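Local coordinates for protein agmatinase (Deinococcus radiodurans, PDB 1WOH) that probably hydrolyses agmatine to putrescine and urea, as a manganese-dependent member of the arginase (ureohydrolase) family, at residues M204-L218 and D247-A260. Residues are numbered along the deposited sequence; the frame is centred on the assembly and turned at random.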
loop_
_atom_site.group_PDB
_atom_site.type_symbol
_atom_site.label_atom_id
_atom_site.label_comp_id
_atom_site.label_asym_id
_atom_site.label_seq_id
_atom_site.Cartn_x
_atom_site.Cartn_y
_atom_site.Cartn_z
ATOM N N MET A 204 -7.455 30.521 6.148
ATOM C CA MET A 204 -8.022 29.498 7.026
ATOM C C MET A 204 -8.044 29.997 8.473
ATOM O O MET A 204 -8.949 29.663 9.235
ATOM C CB MET A 204 -7.197 28.211 6.935
ATOM C CG MET A 204 -7.715 27.062 7.784
ATOM S SD MET A 204 -9.368 26.520 7.321
ATOM C CE MET A 204 -10.028 26.090 8.928
ATOM N N ASP A 205 -7.045 30.795 8.850
ATOM C CA ASP A 205 -6.985 31.328 10.209
ATOM C C ASP A 205 -8.243 32.115 10.587
ATOM O O ASP A 205 -8.644 32.125 11.751
ATOM C CB ASP A 205 -5.757 32.226 10.389
ATOM C CG ASP A 205 -4.464 31.439 10.450
ATOM O OD1 ASP A 205 -4.402 30.456 11.220
ATOM O OD2 ASP A 205 -3.508 31.808 9.736
ATOM N N ASP A 206 -8.856 32.778 9.609
ATOM C CA ASP A 206 -10.070 33.550 9.865
ATOM C C ASP A 206 -11.236 32.604 10.102
ATOM O O ASP A 206 -12.110 32.869 10.930
ATOM C CB ASP A 206 -10.392 34.471 8.686
ATOM C CG ASP A 206 -9.354 35.563 8.497
ATOM O OD1 ASP A 206 -8.479 35.717 9.376
ATOM O OD2 ASP A 206 -9.419 36.272 7.470
ATOM N N VAL A 207 -11.253 31.502 9.359
ATOM C CA VAL A 207 -12.305 30.507 9.508
ATOM C C VAL A 207 -12.248 29.956 10.927
ATOM O O VAL A 207 -13.276 29.786 11.584
ATOM C CB VAL A 207 -12.112 29.341 8.515
ATOM C CG1 VAL A 207 -13.151 28.267 8.757
ATOM C CG2 VAL A 207 -12.216 29.852 7.092
ATOM N N THR A 208 -11.037 29.671 11.392
ATOM C CA THR A 208 -10.848 29.132 12.732
ATOM C C THR A 208 -11.225 30.164 13.790
ATOM O O THR A 208 -11.920 29.855 14.756
ATOM C CB THR A 208 -9.384 28.703 12.948
ATOM O OG1 THR A 208 -9.044 27.684 11.997
ATOM C CG2 THR A 208 -9.179 28.158 14.365
ATOM N N ALA A 209 -10.768 31.393 13.591
ATOM C CA ALA A 209 -11.024 32.475 14.531
ATOM C C ALA A 209 -12.487 32.891 14.654
ATOM O O ALA A 209 -12.961 33.175 15.752
ATOM C CB ALA A 209 -10.173 33.686 14.157
ATOM N N ASP A 210 -13.199 32.930 13.534
ATOM C CA ASP A 210 -14.600 33.341 13.545
ATOM C C ASP A 210 -15.349 32.921 12.287
ATOM O O ASP A 210 -15.446 33.683 11.324
ATOM C CB ASP A 210 -14.685 34.862 13.723
ATOM C CG ASP A 210 -16.083 35.407 13.484
ATOM O OD1 ASP A 210 -17.069 34.696 13.778
ATOM O OD2 ASP A 210 -16.190 36.561 13.014
ATOM N N LEU A 211 -15.885 31.706 12.311
ATOM C CA LEU A 211 -16.627 31.174 11.180
ATOM C C LEU A 211 -17.820 32.061 10.828
ATOM O O LEU A 211 -18.115 32.276 9.654
ATOM C CB LEU A 211 -17.084 29.744 11.494
ATOM C CG LEU A 211 -17.785 28.914 10.413
ATOM C CD1 LEU A 211 -19.215 29.379 10.259
ATOM C CD2 LEU A 211 -17.033 29.021 9.098
ATOM N N ALA A 212 -18.498 32.589 11.844
ATOM C CA ALA A 212 -19.649 33.451 11.608
ATOM C C ALA A 212 -19.245 34.631 10.731
ATOM O O ALA A 212 -19.915 34.943 9.745
ATOM C CB ALA A 212 -20.211 33.957 12.937
ATOM N N GLY A 213 -18.140 35.274 11.097
ATOM C CA GLY A 213 -17.655 36.412 10.340
ATOM C C GLY A 213 -17.332 36.042 8.906
ATOM O O GLY A 213 -17.454 36.864 7.999
ATOM N N VAL A 214 -16.913 34.798 8.697
ATOM C CA VAL A 214 -16.582 34.323 7.358
ATOM C C VAL A 214 -17.849 34.136 6.523
ATOM O O VAL A 214 -17.921 34.596 5.380
ATOM C CB VAL A 214 -15.789 32.994 7.424
ATOM C CG1 VAL A 214 -15.709 32.359 6.043
ATOM C CG2 VAL A 214 -14.390 33.259 7.981
ATOM N N LEU A 215 -18.854 33.473 7.091
ATOM C CA LEU A 215 -20.101 33.258 6.363
ATOM C C LEU A 215 -20.721 34.606 5.998
ATOM O O LEU A 215 -21.389 34.732 4.973
ATOM C CB LEU A 215 -21.096 32.442 7.204
ATOM C CG LEU A 215 -20.629 31.081 7.727
ATOM C CD1 LEU A 215 -21.778 30.396 8.459
ATOM C CD2 LEU A 215 -20.149 30.214 6.572
ATOM N N ALA A 216 -20.486 35.614 6.833
ATOM C CA ALA A 216 -21.028 36.948 6.583
ATOM C C ALA A 216 -20.346 37.629 5.399
ATOM O O ALA A 216 -20.859 38.614 4.862
ATOM C CB ALA A 216 -20.889 37.811 7.830
ATOM N N GLN A 217 -19.193 37.107 4.990
ATOM C CA GLN A 217 -18.465 37.677 3.864
ATOM C C GLN A 217 -18.849 37.027 2.537
ATOM O O GLN A 217 -18.482 37.524 1.476
ATOM C CB GLN A 217 -16.956 37.533 4.066
ATOM C CG GLN A 217 -16.413 38.213 5.308
ATOM C CD GLN A 217 -14.904 38.094 5.402
ATOM O OE1 GLN A 217 -14.178 38.594 4.543
ATOM N NE2 GLN A 217 -14.425 37.428 6.444
ATOM N N LEU A 218 -19.582 35.919 2.593
ATOM C CA LEU A 218 -19.993 35.229 1.374
ATOM C C LEU A 218 -20.998 36.047 0.562
ATOM O O LEU A 218 -21.709 36.892 1.105
ATOM C CB LEU A 218 -20.589 33.862 1.715
ATOM C CG LEU A 218 -19.635 32.885 2.407
ATOM C CD1 LEU A 218 -20.392 31.615 2.752
ATOM C CD2 LEU A 218 -18.456 32.573 1.500
ATOM N N ASP A 247 -3.503 22.013 8.845
ATOM C CA ASP A 247 -4.510 22.873 9.456
ATOM C C ASP A 247 -5.513 23.454 8.471
ATOM O O ASP A 247 -5.549 24.663 8.253
ATOM C CB ASP A 247 -3.817 24.001 10.212
ATOM C CG ASP A 247 -2.751 23.491 11.160
ATOM O OD1 ASP A 247 -3.100 22.720 12.086
ATOM O OD2 ASP A 247 -1.568 23.855 10.971
ATOM N N GLY A 248 -6.328 22.583 7.886
ATOM C CA GLY A 248 -7.321 23.025 6.930
ATOM C C GLY A 248 -8.737 22.882 7.453
ATOM O O GLY A 248 -8.963 22.708 8.656
ATOM N N LEU A 249 -9.691 22.955 6.534
ATOM C CA LEU A 249 -11.107 22.848 6.852
ATOM C C LEU A 249 -11.508 21.450 7.271
ATOM O O LEU A 249 -11.048 20.475 6.693
ATOM C CB LEU A 249 -11.950 23.183 5.623
ATOM C CG LEU A 249 -11.840 24.560 4.991
ATOM C CD1 LEU A 249 -12.520 24.541 3.644
ATOM C CD2 LEU A 249 -12.481 25.600 5.911
ATOM N N THR A 250 -12.370 21.343 8.277
ATOM C CA THR A 250 -12.876 20.023 8.634
ATOM C C THR A 250 -13.985 19.863 7.600
ATOM O O THR A 250 -14.354 20.838 6.917
ATOM C CB THR A 250 -13.537 19.991 10.028
ATOM O OG1 THR A 250 -14.630 20.911 10.043
ATOM C CG2 THR A 250 -12.544 20.366 11.111
ATOM N N TYR A 251 -14.519 18.656 7.466
ATOM C CA TYR A 251 -15.599 18.432 6.514
ATOM C C TYR A 251 -16.763 19.355 6.893
ATOM O O TYR A 251 -17.365 19.999 6.037
ATOM C CB TYR A 251 -16.057 16.966 6.563
ATOM C CG TYR A 251 -17.239 16.646 5.659
ATOM C CD1 TYR A 251 -17.054 16.007 4.434
ATOM C CD2 TYR A 251 -18.545 16.994 6.029
ATOM C CE1 TYR A 251 -18.139 15.723 3.594
ATOM C CE2 TYR A 251 -19.637 16.716 5.201
ATOM C CZ TYR A 251 -19.426 16.081 3.986
ATOM O OH TYR A 251 -20.493 15.808 3.155
ATOM N N ALA A 252 -17.063 19.425 8.190
ATOM C CA ALA A 252 -18.168 20.255 8.671
ATOM C C ALA A 252 -18.022 21.737 8.322
ATOM O O ALA A 252 -18.986 22.388 7.932
ATOM C CB ALA A 252 -18.322 20.083 10.183
ATOM N N GLN A 253 -16.820 22.277 8.460
ATOM C CA GLN A 253 -16.607 23.689 8.150
ATOM C C GLN A 253 -16.785 23.966 6.661
ATOM O O GLN A 253 -17.441 24.938 6.269
ATOM C CB GLN A 253 -15.210 24.116 8.580
ATOM C CG GLN A 253 -14.980 24.054 10.068
ATOM C CD GLN A 253 -13.542 24.349 10.408
ATOM O OE1 GLN A 253 -12.632 23.795 9.792
ATOM N NE2 GLN A 253 -13.324 25.222 11.393
ATOM N N GLY A 254 -16.188 23.119 5.830
ATOM C CA GLY A 254 -16.315 23.305 4.396
ATOM C C GLY A 254 -17.777 23.235 3.993
ATOM O O GLY A 254 -18.261 24.037 3.191
ATOM N N MET A 255 -18.489 22.268 4.564
ATOM C CA MET A 255 -19.903 22.071 4.269
ATOM C C MET A 255 -20.767 23.240 4.749
ATOM O O MET A 255 -21.743 23.605 4.090
ATOM C CB MET A 255 -20.379 20.755 4.898
ATOM C CG MET A 255 -21.661 20.190 4.300
ATOM S SD MET A 255 -21.556 19.962 2.512
ATOM C CE MET A 255 -22.707 21.221 1.976
ATOM N N LYS A 256 -20.424 23.823 5.895
ATOM C CA LYS A 256 -21.188 24.963 6.403
ATOM C C LYS A 256 -21.032 26.153 5.456
ATOM O O LYS A 256 -21.981 26.905 5.222
ATOM C CB LYS A 256 -20.711 25.369 7.799
ATOM C CG LYS A 256 -21.145 24.433 8.908
ATOM C CD LYS A 256 -20.804 25.026 10.266
ATOM C CE LYS A 256 -21.309 24.154 11.402
ATOM N NZ LYS A 256 -20.622 22.832 11.436
ATOM N N ILE A 257 -19.826 26.323 4.923
ATOM C CA ILE A 257 -19.545 27.413 3.991
ATOM C C ILE A 257 -20.370 27.232 2.721
ATOM O O ILE A 257 -21.041 28.166 2.263
ATOM C CB ILE A 257 -18.039 27.453 3.625
ATOM C CG1 ILE A 257 -17.227 27.869 4.850
ATOM C CG2 ILE A 257 -17.790 28.449 2.480
ATOM C CD1 ILE A 257 -15.746 27.666 4.697
ATOM N N LEU A 258 -20.330 26.030 2.151
ATOM C CA LEU A 258 -21.092 25.761 0.939
ATOM C C LEU A 258 -22.598 25.881 1.192
ATOM O O LEU A 258 -23.328 26.443 0.379
ATOM C CB LEU A 258 -20.769 24.365 0.404
ATOM C CG LEU A 258 -19.302 24.183 -0.027
ATOM C CD1 LEU A 258 -18.994 22.703 -0.246
ATOM C CD2 LEU A 258 -19.030 24.993 -1.296
ATOM N N ALA A 259 -23.055 25.348 2.319
ATOM C CA ALA A 259 -24.475 25.396 2.646
ATOM C C ALA A 259 -24.960 26.839 2.748
ATOM O O ALA A 259 -26.032 27.182 2.238
ATOM C CB ALA A 259 -24.734 24.655 3.955
ATOM N N ALA A 260 -24.167 27.682 3.399
ATOM C CA ALA A 260 -24.523 29.086 3.571
ATOM C C ALA A 260 -24.651 29.779 2.223
ATOM O O ALA A 260 -25.609 30.521 1.975
ATOM C CB ALA A 260 -23.477 29.787 4.425
HETATM O O HOH W 1 -10.463 25.471 12.812
#
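M204 reaches across to the loop 247-250 and the first turn of the helix behind it, illustrating how one flexible thioether can fit several surfaces. With CG anti to the backbone N (chi1 -179°) and the chain bent beyond it, CG lies 3.3 Å from D247 O, SD lies 3.5 Å from L249 CD2, the two side chains crossing at a slant, and CE ends 3.6 Å from Q253 OE1. That amide is fixed from its own segment: T250 N donates to Q253 OE1 (2.9 Å) while Q253 N donates to T250 OG1, a capping box that starts the helix. Q253 NE2 turns to a water that also binds T208 OG1, bridging the segments. Without the thioether, as with an alanine here, L249 CD2 and the Q253 amide would probably be left facing a gap. Farther along, I257 meets two leucines, one with each branch: CG1 faces L215 CD2 at 4.1 Å and CG2 faces L218 CD1. L215 CD2 also touches A260 CB (4.0 Å). Helices 211-215 and 251-260 run roughly parallel, their axes 10.6 Å apart at -32°. Against the central parallel sheet, V207 of helix 204-209 and I257 rest on V179 of strand 173-181, V214 of helix 211-215 packs on I202 of strand 200-203, and helix 284-302 flanks helix 251-264 through M255 and L258.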